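Local structure of cell shape-determining protein MreC (Streptococcus pneumoniae, 2QF5) at residues Thr6-Ala11 with Glu162-Ser167. The protein helps form and maintain cell shape, probably as part of the elongasome that synthesizes peripheral peptidoglycan. Numbering follows the deposited sequence.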
loop_
_atom_site.group_PDB
_atom_site.type_symbol
_atom_site.label_atom_id
_atom_site.label_comp_id
_atom_site.label_asym_id
_atom_site.label_seq_id
_atom_site.Cartn_x
_atom_site.Cartn_y
_atom_site.Cartn_z
ATOM N N THR A 6 -17.020 -2.931 -4.689
ATOM C CA THR A 6 -15.686 -2.691 -5.246
ATOM C C THR A 6 -15.653 -2.308 -6.736
ATOM O O THR A 6 -16.285 -2.954 -7.560
ATOM C CB THR A 6 -14.781 -3.937 -5.006
ATOM O OG1 THR A 6 -14.194 -3.855 -3.698
ATOM C CG2 THR A 6 -13.675 -4.017 -6.018
ATOM N N LYS A 7 -14.888 -1.259 -7.057
ATOM C CA LYS A 7 -14.575 -0.893 -8.448
ATOM C C LYS A 7 -13.112 -1.182 -8.757
ATOM O O LYS A 7 -12.210 -0.750 -8.048
ATOM C CB LYS A 7 -14.923 0.566 -8.775
ATOM C CG LYS A 7 -14.391 1.625 -7.831
ATOM C CD LYS A 7 -15.191 2.936 -7.966
ATOM C CE LYS A 7 -14.600 4.049 -7.091
ATOM N NZ LYS A 7 -15.200 5.378 -7.377
ATOM N N THR A 8 -12.897 -1.937 -9.820
ATOM C CA THR A 8 -11.573 -2.347 -10.213
ATOM C C THR A 8 -11.306 -1.925 -11.675
ATOM O O THR A 8 -12.218 -1.713 -12.437
ATOM C CB THR A 8 -11.376 -3.863 -9.970
ATOM O OG1 THR A 8 -12.229 -4.611 -10.826
ATOM C CG2 THR A 8 -11.689 -4.234 -8.530
ATOM N N LEU A 9 -10.031 -1.771 -12.011
ATOM C CA LEU A 9 -9.563 -1.100 -13.214
ATOM C C LEU A 9 -8.151 -1.624 -13.416
ATOM O O LEU A 9 -7.398 -1.702 -12.468
ATOM C CB LEU A 9 -9.529 0.421 -12.948
ATOM C CG LEU A 9 -9.605 1.485 -14.047
ATOM C CD1 LEU A 9 -9.686 2.839 -13.388
ATOM C CD2 LEU A 9 -8.440 1.477 -15.001
ATOM N N ALA A 10 -7.788 -2.004 -14.630
ATOM C CA ALA A 10 -6.411 -2.363 -14.944
ATOM C C ALA A 10 -5.848 -1.216 -15.765
ATOM O O ALA A 10 -6.573 -0.604 -16.571
ATOM C CB ALA A 10 -6.346 -3.680 -15.721
ATOM N N ALA A 11 -4.575 -0.904 -15.536
ATOM C CA ALA A 11 -3.876 0.141 -16.287
ATOM C C ALA A 11 -2.377 -0.169 -16.407
ATOM O O ALA A 11 -1.809 -0.925 -15.620
ATOM C CB ALA A 11 -4.113 1.528 -15.642
ATOM N N GLU A 162 -3.379 -3.078 -11.007
ATOM C CA GLU A 162 -4.814 -3.147 -10.755
ATOM C C GLU A 162 -5.192 -2.019 -9.769
ATOM O O GLU A 162 -4.745 -1.995 -8.615
ATOM C CB GLU A 162 -5.218 -4.533 -10.215
ATOM C CG GLU A 162 -6.605 -4.580 -9.545
ATOM C CD GLU A 162 -6.857 -5.842 -8.683
ATOM O OE1 GLU A 162 -6.194 -6.893 -8.894
ATOM O OE2 GLU A 162 -7.745 -5.769 -7.785
ATOM N N LEU A 163 -6.004 -1.075 -10.232
ATOM C CA LEU A 163 -6.546 -0.052 -9.352
ATOM C C LEU A 163 -7.838 -0.582 -8.720
ATOM O O LEU A 163 -8.717 -1.105 -9.420
ATOM C CB LEU A 163 -6.795 1.251 -10.107
ATOM C CG LEU A 163 -5.564 2.005 -10.614
ATOM C CD1 LEU A 163 -6.024 3.279 -11.334
ATOM C CD2 LEU A 163 -4.610 2.313 -9.456
ATOM N N VAL A 164 -7.938 -0.466 -7.402
ATOM C CA VAL A 164 -9.118 -0.943 -6.668
ATOM C C VAL A 164 -9.586 0.083 -5.630
ATOM O O VAL A 164 -8.797 0.649 -4.886
ATOM C CB VAL A 164 -8.868 -2.294 -5.978
ATOM C CG1 VAL A 164 -7.904 -2.125 -4.847
ATOM C CG2 VAL A 164 -10.191 -2.875 -5.452
ATOM N N GLY A 165 -10.888 0.314 -5.596
ATOM C CA GLY A 165 -11.456 1.299 -4.702
ATOM C C GLY A 165 -12.830 0.881 -4.280
ATOM O O GLY A 165 -13.427 -0.013 -4.873
ATOM N N ASN A 166 -13.333 1.536 -3.240
ATOM C CA ASN A 166 -14.659 1.240 -2.754
ATOM C C ASN A 166 -15.607 1.957 -3.667
ATOM O O ASN A 166 -15.343 3.103 -4.024
ATOM C CB ASN A 166 -14.847 1.717 -1.316
ATOM C CG ASN A 166 -15.602 0.737 -0.491
ATOM O OD1 ASN A 166 -16.705 1.024 -0.033
ATOM N ND2 ASN A 166 -15.022 -0.453 -0.300
ATOM N N SER A 167 -16.705 1.288 -4.023
ATOM C CA SER A 167 -17.662 1.786 -5.014
ATOM C C SER A 167 -18.389 3.040 -4.533
ATOM O O SER A 167 -18.775 3.880 -5.350
ATOM C CB SER A 167 -18.676 0.691 -5.364
ATOM O OG SER A 167 -18.011 -0.512 -5.717
#
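K7 and L9 pair with G165 and L163 as the hydrogen-bonded positions of an antiparallel ladder, the segments 6-11 and 162-166 running at 162° to each other with a closest axis approach of 4.5 Å. At K7 the exchange is regular: K7 N donates to G165 O over 2.9 Å, and G165 N returns a bond to K7 O. The L9 pair is uneven, since L163 N reaches L9 O at 2.7 Å whereas the bond from L9 N to L163 O is bent to 123° and weak. L163 O also receives a CA-H···O contact from T8, its CA lying 3.2 Å away.

On the face bearing T8 and V164, the CG2 methyl of V164 lies 3.7 Å from CG2 of both T6 and T8, an apolar contact across the strand pair made by a single branch of the valine. With chi1 at 69°, CG1 stands between the backbone N and the carbonyl carbon, which leaves CG2 anti to N and directed at the threonines.

The other face carries K7, L9 and L163. Here the leucines meet at their bases, CB to CB at 4.0 Å, and the L163 side chain continues to A41 and L27. G165 presents no side chain opposite K7, whose aliphatic chain, extended beyond CG, runs along the backbone until CE sits 3.3 Å from N166 O. Its ammonium group goes on to a hydrogen bond with S36 OG.

Because E162 and V164 also hydrogen-bond through their backbones to I42 and L40, strand 160-166 is held between strands 6-16 and 40-43. The pairing of the first and last strands thus closes one of the two six-stranded antiparallel β-barrels in this probably extracellular part of MreC.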